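Local coordinates for protein aspartate aminotransferase (Plasmodium falciparum, PDB 3K7Y) that probably catalyses the pyridoxal-phosphate-dependent transfer of an amino group from L-aspartate to 2-oxoglutarate, giving oxaloacetate and L-glutamate, at residues C279-V282 with R283-S287; N323-I326 with L327-K331; E193-F196 with D197-I200; T81-I85 with F86-S90. One frame throughout, in Å; residues are numbered along the deposited sequence.

Overall arrangement
All four contacts are local, each formed within one continuous run of chain, and they follow one another without nesting or crossing. From the N terminus, contact 4 (81-90) comes first, where helix 75-86 ends and the chain turns toward strand 98-104. Contact 3 (193-200) is the N-terminal part of helix 193-206, which follows strand 176-179 and leads to strand 209-214 in a beta-alpha-beta crossover. Contact 1 (279-287) turns the chain out of helix 268-283 at the dimer interface. Contact 2 (323-331) lies within the long helix 304-335. Contacts 3 and 4 have centres about 21 Å apart, whereas contacts 1 and 2 lie about 46 Å apart, centre to centre, on opposite sides of the chain's centre.

Contact 1: residues C279-V282 with R283-S287; sequences CFIV and RKFYS
Val282 places CG1 anti to its own nitrogen (chi1 177°), while the Tyr286 ring is carried between backbone N and carbonyl carbon (chi1 56°), and these two rotations bring methyl and ring together. Val282 CG1 sits over one face of the phenol, 3.9 Å from the centroid of the Tyr286 ring and displaced toward its rim, a CH-pi contact.

The backbone between them winds out of the helix. Arg283 N keeps a weak four-residue bond to Cys279 O, but three-residue bonds join it: Arg283 N donates to Phe280 O at 2.9 Å, and Lys284 N reaches Ile281 O at 3.3 Å. Val282 O then becomes the hub of the exit: Phe285 N and Ser287 N, each 3.1 Å from Val282 O, approach it from opposite faces of its carbonyl plane, and Tyr286 N adds a weak third bond. Shared among these donors, this carbonyl gathers the chain into a tight turn. Alongside, Phe285 presents its ring edge to the preceding turn, with CD2 3.3 Å from Ile281 O. Ser287 OG closes the turn locally by donating to Tyr286 O at 2.7 Å.

The turn belongs to the dimer interface. Tyr286 O accepts from Arg257 of the second subunit, Arg283 is hydrogen-bonded to Asn134 of that subunit, and a bound pyridoxal phosphate lies about 5 Å from the Ser287 side chain. Within its own chain, the end of helix 268-283 and the turn after it rest on helix 105-118, where Ile281 meets Val112 and Phe116 and Phe285 meets Glu115.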
loop_
_atom_site.group_PDB
_atom_site.type_symbol
_atom_site.label_atom_id
_atom_site.label_comp_id
_atom_site.label_asym_id
_atom_site.label_seq_id
_atom_site.Cartn_x
_atom_site.Cartn_y
_atom_site.Cartn_z
ATOM N N CYS A 279 -7.019 -9.854 7.033
ATOM C CA CYS A 279 -7.931 -8.833 6.505
ATOM C C CYS A 279 -8.144 -7.760 7.541
ATOM O O CYS A 279 -8.035 -6.565 7.263
ATOM C CB CYS A 279 -9.273 -9.440 6.124
ATOM S SG CYS A 279 -9.126 -10.539 4.727
ATOM N N PHE A 280 -8.428 -8.218 8.746
ATOM C CA PHE A 280 -8.550 -7.344 9.877
ATOM C C PHE A 280 -7.345 -6.411 9.958
ATOM O O PHE A 280 -7.485 -5.198 9.783
ATOM C CB PHE A 280 -8.668 -8.169 11.143
ATOM C CG PHE A 280 -8.937 -7.353 12.345
ATOM C CD1 PHE A 280 -7.884 -6.918 13.152
ATOM C CD2 PHE A 280 -10.244 -6.986 12.668
ATOM C CE1 PHE A 280 -8.132 -6.146 14.281
ATOM C CE2 PHE A 280 -10.502 -6.215 13.786
ATOM C CZ PHE A 280 -9.443 -5.786 14.596
ATOM N N ILE A 281 -6.169 -6.974 10.214
ATOM C CA ILE A 281 -4.935 -6.186 10.233
ATOM C C ILE A 281 -4.806 -5.198 9.059
ATOM O O ILE A 281 -4.538 -4.015 9.281
ATOM C CB ILE A 281 -3.694 -7.079 10.349
ATOM C CG1 ILE A 281 -3.554 -7.554 11.797
ATOM C CG2 ILE A 281 -2.451 -6.330 9.935
ATOM C CD1 ILE A 281 -2.653 -8.770 11.979
ATOM N N VAL A 282 -5.029 -5.667 7.830
ATOM C CA VAL A 282 -4.907 -4.810 6.649
ATOM C C VAL A 282 -5.819 -3.571 6.694
ATOM O O VAL A 282 -5.462 -2.529 6.137
ATOM C CB VAL A 282 -5.172 -5.592 5.344
ATOM C CG1 VAL A 282 -5.119 -4.652 4.119
ATOM C CG2 VAL A 282 -4.191 -6.735 5.197
ATOM N N ARG A 283 -6.972 -3.697 7.365
ATOM C CA ARG A 283 -8.004 -2.655 7.412
ATOM C C ARG A 283 -7.712 -1.465 8.325
ATOM O O ARG A 283 -8.396 -0.438 8.233
ATOM C CB ARG A 283 -9.346 -3.244 7.811
ATOM C CG ARG A 283 -10.133 -3.834 6.669
ATOM C CD ARG A 283 -11.630 -3.645 6.911
ATOM N NE ARG A 283 -12.059 -2.246 6.707
ATOM C CZ ARG A 283 -13.047 -1.864 5.888
ATOM N NH1 ARG A 283 -13.739 -2.773 5.201
ATOM N NH2 ARG A 283 -13.369 -0.572 5.777
ATOM N N LYS A 284 -6.727 -1.594 9.214
ATOM C CA LYS A 284 -6.243 -0.434 9.971
ATOM C C LYS A 284 -5.058 0.206 9.252
ATOM O O LYS A 284 -4.322 0.984 9.865
ATOM C CB LYS A 284 -5.806 -0.805 11.386
ATOM C CG LYS A 284 -6.302 -2.153 11.857
ATOM C CD LYS A 284 -5.805 -2.500 13.253
ATOM C CE LYS A 284 -6.751 -3.517 13.900
ATOM N NZ LYS A 284 -6.450 -3.866 15.330
ATOM N N PHE A 285 -4.869 -0.122 7.971
ATOM C CA PHE A 285 -3.815 0.479 7.158
ATOM C C PHE A 285 -4.324 0.993 5.797
ATOM O O PHE A 285 -4.562 2.201 5.636
ATOM C CB PHE A 285 -2.611 -0.478 7.027
ATOM C CG PHE A 285 -1.872 -0.690 8.321
ATOM C CD1 PHE A 285 -1.052 0.313 8.849
ATOM C CD2 PHE A 285 -2.024 -1.864 9.043
ATOM C CE1 PHE A 285 -0.393 0.142 10.082
ATOM C CE2 PHE A 285 -1.369 -2.044 10.268
ATOM C CZ PHE A 285 -0.551 -1.033 10.782
ATOM N N TYR A 286 -4.502 0.094 4.824
ATOM C CA TYR A 286 -4.948 0.487 3.485
ATOM C C TYR A 286 -6.159 -0.267 2.943
ATOM O O TYR A 286 -6.461 -0.150 1.762
ATOM C CB TYR A 286 -3.803 0.373 2.486
ATOM C CG TYR A 286 -3.179 -1.007 2.423
ATOM C CD1 TYR A 286 -3.549 -1.931 1.434
ATOM C CD2 TYR A 286 -2.206 -1.394 3.358
ATOM C CE1 TYR A 286 -2.969 -3.200 1.393
ATOM C CE2 TYR A 286 -1.626 -2.651 3.320
ATOM C CZ TYR A 286 -2.008 -3.547 2.340
ATOM O OH TYR A 286 -1.423 -4.791 2.313
ATOM N N SER A 287 -6.834 -1.046 3.785
ATOM C CA SER A 287 -8.036 -1.807 3.407
ATOM C C SER A 287 -7.918 -2.856 2.262
ATOM O O SER A 287 -8.387 -3.979 2.438
ATOM C CB SER A 287 -9.207 -0.867 3.178
ATOM O OG SER A 287 -9.118 -0.286 1.890
#

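Contact 2: residues N323-I326 with L327-K331; sequences NNRI and LFFNK
Two successive turns of the long helix 304-335 meet here through Arg325 and Phe329, four residues apart on the same flank. Their side chains run side by side in the same direction. The aliphatic stem of Arg325 touches the ring at its edge: CG lies in the ring plane, 3.5 Å from Phe329 CE2. The stem is carried there with CG anti to the nitrogen (chi1 -179°), and beyond a bend at chi3 the guanidinium plane lies 24° from that of the ring.

The head group is held elsewhere, since Arg325 NH2 donates to the carbonyls of Phe355 and Gly353, which probably helps hold the stem against Phe329. One face of the Phe329 ring takes CD2 of Phe328, 4.0 Å above its centre, and the ring also meets that of Tyr348.

The backbone bonds vary in strength. Leu327 N points almost straight at Asn323 O at 2.9 Å, and Phe328 N reaches Asn324 O at 3.0 Å, whereas Phe329 N to Arg325 O at 3.4 Å is weak. On a second flank Leu327 and Phe328 turn to helix 390-403, packing on Val391 and Ile394.

The i to i+4 pairing is that of a regular alpha-helix, here packed on two flanks, against strand 355-357 and helix 390-403, consistent with the long helix that joins the two domains in aminotransferases of this family.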
loop_
_atom_site.group_PDB
_atom_site.type_symbol
_atom_site.label_atom_id
_atom_site.label_comp_id
_atom_site.label_asym_id
_atom_site.label_seq_id
_atom_site.Cartn_x
_atom_site.Cartn_y
_atom_site.Cartn_z
ATOM N N ASN A 323 27.970 -13.857 -14.924
ATOM C CA ASN A 323 29.068 -13.671 -15.900
ATOM C C ASN A 323 29.768 -12.322 -15.720
ATOM O O ASN A 323 30.987 -12.257 -15.549
ATOM C CB ASN A 323 28.579 -13.822 -17.358
ATOM C CG ASN A 323 28.160 -15.262 -17.710
ATOM O OD1 ASN A 323 28.236 -16.172 -16.878
ATOM N ND2 ASN A 323 27.706 -15.462 -18.950
ATOM N N ASN A 324 28.980 -11.252 -15.763
ATOM C CA ASN A 324 29.426 -9.902 -15.425
ATOM C C ASN A 324 30.268 -9.815 -14.120
ATOM O O ASN A 324 31.248 -9.079 -14.062
ATOM C CB ASN A 324 28.196 -9.003 -15.309
ATOM C CG ASN A 324 28.400 -7.631 -15.932
ATOM O OD1 ASN A 324 29.229 -7.462 -16.836
ATOM N ND2 ASN A 324 27.623 -6.641 -15.468
ATOM N N ARG A 325 29.873 -10.561 -13.082
ATOM C CA ARG A 325 30.625 -10.669 -11.820
ATOM C C ARG A 325 31.978 -11.364 -11.996
ATOM O O ARG A 325 32.998 -10.909 -11.462
ATOM C CB ARG A 325 29.798 -11.420 -10.769
ATOM C CG ARG A 325 30.475 -11.577 -9.406
ATOM C CD ARG A 325 29.762 -12.595 -8.531
ATOM N NE ARG A 325 28.518 -12.084 -7.962
ATOM C CZ ARG A 325 27.323 -12.188 -8.542
ATOM N NH1 ARG A 325 27.197 -12.782 -9.725
ATOM N NH2 ARG A 325 26.242 -11.698 -7.942
ATOM N N ILE A 326 31.985 -12.479 -12.723
ATOM C CA ILE A 326 33.239 -13.157 -13.071
ATOM C C ILE A 326 34.193 -12.189 -13.783
ATOM O O ILE A 326 35.297 -11.951 -13.304
ATOM C CB ILE A 326 32.983 -14.462 -13.877
ATOM C CG1 ILE A 326 32.592 -15.580 -12.922
ATOM C CG2 ILE A 326 34.196 -14.873 -14.723
ATOM C CD1 ILE A 326 31.733 -16.613 -13.563
ATOM N N LEU A 327 33.740 -11.606 -14.895
ATOM C CA LEU A 327 34.523 -10.624 -15.647
ATOM C C LEU A 327 35.117 -9.581 -14.717
ATOM O O LEU A 327 36.318 -9.295 -14.767
ATOM C CB LEU A 327 33.649 -9.908 -16.682
ATOM C CG LEU A 327 34.282 -9.011 -17.758
ATOM C CD1 LEU A 327 33.234 -8.084 -18.320
ATOM C CD2 LEU A 327 35.427 -8.175 -17.264
ATOM N N PHE A 328 34.262 -9.020 -13.873
ATOM C CA PHE A 328 34.623 -7.902 -13.027
ATOM C C PHE A 328 35.889 -8.132 -12.175
ATOM O O PHE A 328 36.835 -7.348 -12.250
ATOM C CB PHE A 328 33.416 -7.477 -12.173
ATOM C CG PHE A 328 33.717 -6.365 -11.206
ATOM C CD1 PHE A 328 34.090 -5.108 -11.661
ATOM C CD2 PHE A 328 33.639 -6.582 -9.838
ATOM C CE1 PHE A 328 34.385 -4.080 -10.764
ATOM C CE2 PHE A 328 33.925 -5.556 -8.934
ATOM C CZ PHE A 328 34.303 -4.301 -9.401
ATOM N N PHE A 329 35.911 -9.207 -11.387
ATOM C CA PHE A 329 37.061 -9.484 -10.519
ATOM C C PHE A 329 38.284 -9.850 -11.325
ATOM O O PHE A 329 39.410 -9.726 -10.846
ATOM C CB PHE A 329 36.741 -10.572 -9.489
ATOM C CG PHE A 329 35.639 -10.188 -8.549
ATOM C CD1 PHE A 329 35.875 -9.299 -7.505
ATOM C CD2 PHE A 329 34.363 -10.687 -8.726
ATOM C CE1 PHE A 329 34.864 -8.914 -6.656
ATOM C CE2 PHE A 329 33.340 -10.314 -7.875
ATOM C CZ PHE A 329 33.591 -9.422 -6.839
ATOM N N ASN A 330 38.066 -10.295 -12.553
ATOM C CA ASN A 330 39.177 -10.580 -13.443
ATOM C C ASN A 330 39.889 -9.308 -13.931
ATOM O O ASN A 330 41.100 -9.320 -14.203
ATOM C CB ASN A 330 38.731 -11.466 -14.604
ATOM C CG ASN A 330 38.574 -12.919 -14.200
ATOM O OD1 ASN A 330 37.810 -13.653 -14.817
ATOM N ND2 ASN A 330 39.305 -13.345 -13.172
ATOM N N LYS A 331 39.141 -8.212 -14.038
ATOM C CA LYS A 331 39.752 -6.938 -14.380
ATOM C C LYS A 331 40.495 -6.358 -13.176
ATOM O O LYS A 331 41.454 -5.591 -13.334
ATOM C CB LYS A 331 38.717 -5.958 -14.927
ATOM C CG LYS A 331 38.215 -6.315 -16.331
ATOM C CD LYS A 331 39.071 -5.717 -17.454
ATOM C CE LYS A 331 38.586 -6.175 -18.821
ATOM N NZ LYS A 331 39.423 -5.638 -19.926
#

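Contact 3: residues E193-F196 with D197-I200; sequences EKYF and DEII
Ile199 and Ile200 close against the backbone of Tyr195 and Phe196, and this inner flank is the tight part of the N-terminal portion of helix 193-206. Ile200 N donates to Phe196 O at 3.1 Å and comes in nearly head-on to the carbonyl, a regular alpha-helical bond. Ile200 CG1 lies beside the same oxygen, at 3.4 Å from Phe196 O. Ile199 holds CG1 anti to its carbonyl carbon (chi1 -64°), which swings the branch back along the helix until CD1 lies 3.6 Å from Tyr195 O. The backbone is less regular at that carbonyl, for Glu198 N and Ile199 N both reach Tyr195 O, at 3.2 and 3.4 Å, in bonds that are both weak. The Phe196 ring in turn folds back under the preceding turn, where Glu193 CA stands 3.5 Å above the centre of one ring face.

The outer flank is looser. Side chains there barely meet: Glu198 OE2 stays 4.5 Å from Tyr195 CD1. Glu198 and Glu193 are solvent-exposed, though they touch Leu165 and Leu229. Asp197 is likewise exposed, yet its carboxylate is engaged, for OD2 forms a salt bridge with Lys233.

Helix 193-206 is the crossover of a beta-alpha-beta unit between strands 176-179 and 209-214. Phe196 and Ile200 pack on helix 229-235 through Leu229, Leu230 and Phe234, while Tyr195 stacks on Tyr161 and Ile199 meets Leu165, both from helix 161-170, so the helix is wedged between these two neighbours.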
loop_
_atom_site.group_PDB
_atom_site.type_symbol
_atom_site.label_atom_id
_atom_site.label_comp_id
_atom_site.label_asym_id
_atom_site.label_seq_id
_atom_site.Cartn_x
_atom_site.Cartn_y
_atom_site.Cartn_z
ATOM N N GLU A 193 23.203 -26.917 -0.845
ATOM C CA GLU A 193 22.346 -28.053 -0.476
ATOM C C GLU A 193 23.024 -28.989 0.511
ATOM O O GLU A 193 22.337 -29.667 1.279
ATOM C CB GLU A 193 21.894 -28.883 -1.681
ATOM C CG GLU A 193 21.640 -28.120 -2.960
ATOM C CD GLU A 193 21.145 -29.022 -4.084
ATOM O OE1 GLU A 193 20.801 -30.209 -3.819
ATOM O OE2 GLU A 193 21.096 -28.528 -5.235
ATOM N N LYS A 194 24.359 -29.045 0.473
ATOM C CA LYS A 194 25.127 -29.882 1.402
ATOM C C LYS A 194 24.530 -29.824 2.816
ATOM O O LYS A 194 24.545 -30.826 3.543
ATOM C CB LYS A 194 26.605 -29.459 1.466
ATOM C CG LYS A 194 27.253 -29.125 0.146
ATOM C CD LYS A 194 28.745 -28.874 0.322
ATOM C CE LYS A 194 29.432 -28.744 -1.045
ATOM N NZ LYS A 194 30.881 -28.445 -0.911
ATOM N N TYR A 195 23.987 -28.652 3.177
ATOM C CA TYR A 195 23.553 -28.350 4.546
ATOM C C TYR A 195 22.043 -28.334 4.835
ATOM O O TYR A 195 21.645 -28.353 6.007
ATOM C CB TYR A 195 24.140 -27.024 4.985
ATOM C CG TYR A 195 25.628 -27.027 5.060
ATOM C CD1 TYR A 195 26.283 -27.414 6.222
ATOM C CD2 TYR A 195 26.395 -26.635 3.962
ATOM C CE1 TYR A 195 27.675 -27.411 6.291
ATOM C CE2 TYR A 195 27.783 -26.622 4.017
ATOM C CZ TYR A 195 28.421 -27.015 5.179
ATOM O OH TYR A 195 29.799 -27.008 5.234
ATOM N N PHE A 196 21.208 -28.291 3.794
ATOM C CA PHE A 196 19.762 -28.283 4.001
ATOM C C PHE A 196 19.355 -29.302 5.069
ATOM O O PHE A 196 18.800 -28.924 6.095
ATOM C CB PHE A 196 18.988 -28.552 2.703
ATOM C CG PHE A 196 19.178 -27.507 1.626
ATOM C CD1 PHE A 196 18.692 -27.734 0.343
ATOM C CD2 PHE A 196 19.837 -26.311 1.878
ATOM C CE1 PHE A 196 18.846 -26.789 -0.657
ATOM C CE2 PHE A 196 19.990 -25.361 0.878
ATOM C CZ PHE A 196 19.498 -25.608 -0.395
ATOM N N ASP A 197 19.666 -30.576 4.847
ATOM C CA ASP A 197 19.155 -31.659 5.693
ATOM C C ASP A 197 19.460 -31.471 7.171
ATOM O O ASP A 197 18.632 -31.793 8.030
ATOM C CB ASP A 197 19.685 -33.026 5.243
ATOM C CG ASP A 197 19.607 -33.223 3.746
ATOM O OD1 ASP A 197 20.421 -32.600 3.009
ATOM O OD2 ASP A 197 18.742 -34.014 3.317
ATOM N N GLU A 198 20.644 -30.961 7.480
ATOM C CA GLU A 198 20.984 -30.770 8.879
ATOM C C GLU A 198 19.996 -29.777 9.491
ATOM O O GLU A 198 19.357 -30.069 10.506
ATOM C CB GLU A 198 22.430 -30.308 9.046
ATOM C CG GLU A 198 23.045 -30.686 10.390
ATOM C CD GLU A 198 24.503 -30.242 10.530
ATOM O OE1 GLU A 198 24.897 -29.848 11.656
ATOM O OE2 GLU A 198 25.250 -30.282 9.524
ATOM N N ILE A 199 19.853 -28.623 8.843
ATOM C CA ILE A 199 18.874 -27.603 9.230
ATOM C C ILE A 199 17.496 -28.210 9.513
ATOM O O ILE A 199 16.950 -28.046 10.604
ATOM C CB ILE A 199 18.748 -26.518 8.134
ATOM C CG1 ILE A 199 20.070 -25.763 7.979
ATOM C CG2 ILE A 199 17.624 -25.561 8.445
ATOM C CD1 ILE A 199 20.249 -25.079 6.642
ATOM N N ILE A 200 16.941 -28.916 8.534
ATOM C CA ILE A 200 15.632 -29.497 8.702
ATOM C C ILE A 200 15.607 -30.199 10.042
ATOM O O ILE A 200 14.639 -30.087 10.783
ATOM C CB ILE A 200 15.307 -30.479 7.569
ATOM C CG1 ILE A 200 15.539 -29.817 6.201
ATOM C CG2 ILE A 200 13.877 -31.021 7.704
ATOM C CD1 ILE A 200 14.524 -28.747 5.803
#

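Contact 4: residues T81-I85 with F86-S90; sequences TQNLI and FGNNS
Gln82 and Phe86 meet at the C-terminal end of helix 75-86, which is terminated by a glycine. Phe86 N donates to Gln82 O at 3.0 Å, nearly straight, in the last well-formed bond of the helix, and the same carbonyl lies at the edge of the Phe86 ring, 3.6 Å from CD2. With CG anti to its carbonyl carbon (chi1 -63°), the ring turns back along the helix to bring CD2 within 4.2 Å of Gln82 CB.

One residue on, Gly87 takes a positive phi of 76°, which favours glycine, and the chain leaves the helix. Its nitrogen makes a weak bond to Asn83 O, and Gly87 O lies 3.5 Å from Asn83 CA in a CA-H...O contact. The Asn83 and Asn88 side chains cross at an angle, with Asn83 OD1 approaching Asn88 CB.

Further out, Phe86 is lodged against Ile98 of strand 98-104 and Val264 of strand 258-264, and Gln82 and Ile85 lean on His262. The carbonyls at the helix end are taken up by Gln217 and by Arg232 of helix 229-235: Leu84 O accepts from Gln217 NE2, and Ile85 O from Arg232 NE.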
loop_
_atom_site.group_PDB
_atom_site.type_symbol
_atom_site.label_atom_id
_atom_site.label_comp_id
_atom_site.label_asym_id
_atom_site.label_seq_id
_atom_site.Cartn_x
_atom_site.Cartn_y
_atom_site.Cartn_z
ATOM N N THR A 81 0.658 -17.807 -7.984
ATOM C CA THR A 81 1.790 -17.278 -7.233
ATOM C C THR A 81 2.490 -18.361 -6.425
ATOM O O THR A 81 3.700 -18.530 -6.528
ATOM C CB THR A 81 1.308 -16.108 -6.331
ATOM O OG1 THR A 81 1.278 -14.905 -7.105
ATOM C CG2 THR A 81 2.200 -15.901 -5.150
ATOM N N GLN A 82 1.725 -19.112 -5.644
ATOM C CA GLN A 82 2.326 -20.085 -4.758
ATOM C C GLN A 82 2.916 -21.278 -5.506
ATOM O O GLN A 82 3.758 -21.992 -4.963
ATOM C CB GLN A 82 1.377 -20.505 -3.643
ATOM C CG GLN A 82 0.036 -20.950 -4.108
ATOM C CD GLN A 82 -0.832 -21.461 -2.973
ATOM O OE1 GLN A 82 -0.579 -21.169 -1.801
ATOM N NE2 GLN A 82 -1.873 -22.230 -3.320
ATOM N N ASN A 83 2.507 -21.480 -6.755
ATOM C CA ASN A 83 3.202 -22.443 -7.609
ATOM C C ASN A 83 4.707 -22.146 -7.605
ATOM O O ASN A 83 5.532 -23.045 -7.415
ATOM C CB ASN A 83 2.652 -22.426 -9.045
ATOM C CG ASN A 83 3.206 -23.558 -9.900
ATOM O OD1 ASN A 83 2.525 -24.555 -10.119
ATOM N ND2 ASN A 83 4.447 -23.411 -10.378
ATOM N N LEU A 84 5.050 -20.870 -7.773
ATOM C CA LEU A 84 6.435 -20.466 -7.915
ATOM C C LEU A 84 7.280 -20.851 -6.720
ATOM O O LEU A 84 8.431 -21.224 -6.895
ATOM C CB LEU A 84 6.543 -18.970 -8.206
ATOM C CG LEU A 84 5.847 -18.469 -9.474
ATOM C CD1 LEU A 84 6.115 -16.989 -9.680
ATOM C CD2 LEU A 84 6.307 -19.259 -10.676
ATOM N N ILE A 85 6.727 -20.785 -5.512
ATOM C CA ILE A 85 7.541 -21.124 -4.354
ATOM C C ILE A 85 7.475 -22.588 -3.972
ATOM O O ILE A 85 8.489 -23.159 -3.597
ATOM C CB ILE A 85 7.334 -20.200 -3.123
ATOM C CG1 ILE A 85 5.900 -20.271 -2.603
ATOM C CG2 ILE A 85 7.798 -18.752 -3.424
ATOM C CD1 ILE A 85 4.900 -19.376 -3.313
ATOM N N PHE A 86 6.304 -23.204 -4.076
ATOM C CA PHE A 86 6.142 -24.601 -3.654
ATOM C C PHE A 86 6.200 -25.570 -4.833
ATOM O O PHE A 86 6.104 -26.775 -4.648
ATOM C CB PHE A 86 4.830 -24.801 -2.870
ATOM C CG PHE A 86 4.747 -24.021 -1.555
ATOM C CD1 PHE A 86 5.184 -24.587 -0.358
ATOM C CD2 PHE A 86 4.191 -22.745 -1.513
ATOM C CE1 PHE A 86 5.095 -23.881 0.846
ATOM C CE2 PHE A 86 4.103 -22.037 -0.315
ATOM C CZ PHE A 86 4.553 -22.607 0.862
ATOM N N GLY A 87 6.355 -25.035 -6.039
ATOM C CA GLY A 87 6.477 -25.842 -7.245
ATOM C C GLY A 87 5.147 -26.399 -7.670
ATOM O O GLY A 87 4.106 -25.784 -7.427
ATOM N N ASN A 88 5.192 -27.560 -8.320
ATOM C CA ASN A 88 3.983 -28.323 -8.631
ATOM C C ASN A 88 4.271 -29.794 -8.938
ATOM O O ASN A 88 5.208 -30.113 -9.667
ATOM C CB ASN A 88 3.144 -27.674 -9.749
ATOM C CG ASN A 88 3.840 -27.672 -11.089
ATOM O OD1 ASN A 88 3.287 -28.143 -12.079
ATOM N ND2 ASN A 88 5.055 -27.135 -11.132
ATOM N N ASN A 89 3.477 -30.684 -8.353
ATOM C CA ASN A 89 2.449 -30.261 -7.418
ATOM C C ASN A 89 2.876 -30.448 -5.968
ATOM O O ASN A 89 3.849 -31.150 -5.671
ATOM C CB ASN A 89 1.101 -30.912 -7.747
ATOM C CG ASN A 89 0.393 -30.231 -8.918
ATOM O OD1 ASN A 89 -0.788 -29.894 -8.832
ATOM N ND2 ASN A 89 1.116 -30.021 -10.012
ATOM N N SER A 90 2.148 -29.792 -5.077
ATOM C CA SER A 90 2.530 -29.708 -3.691
ATOM C C SER A 90 1.555 -30.483 -2.821
ATOM O O SER A 90 0.380 -30.607 -3.159
ATOM C CB SER A 90 2.550 -28.239 -3.302
ATOM O OG SER A 90 2.785 -28.052 -1.927
#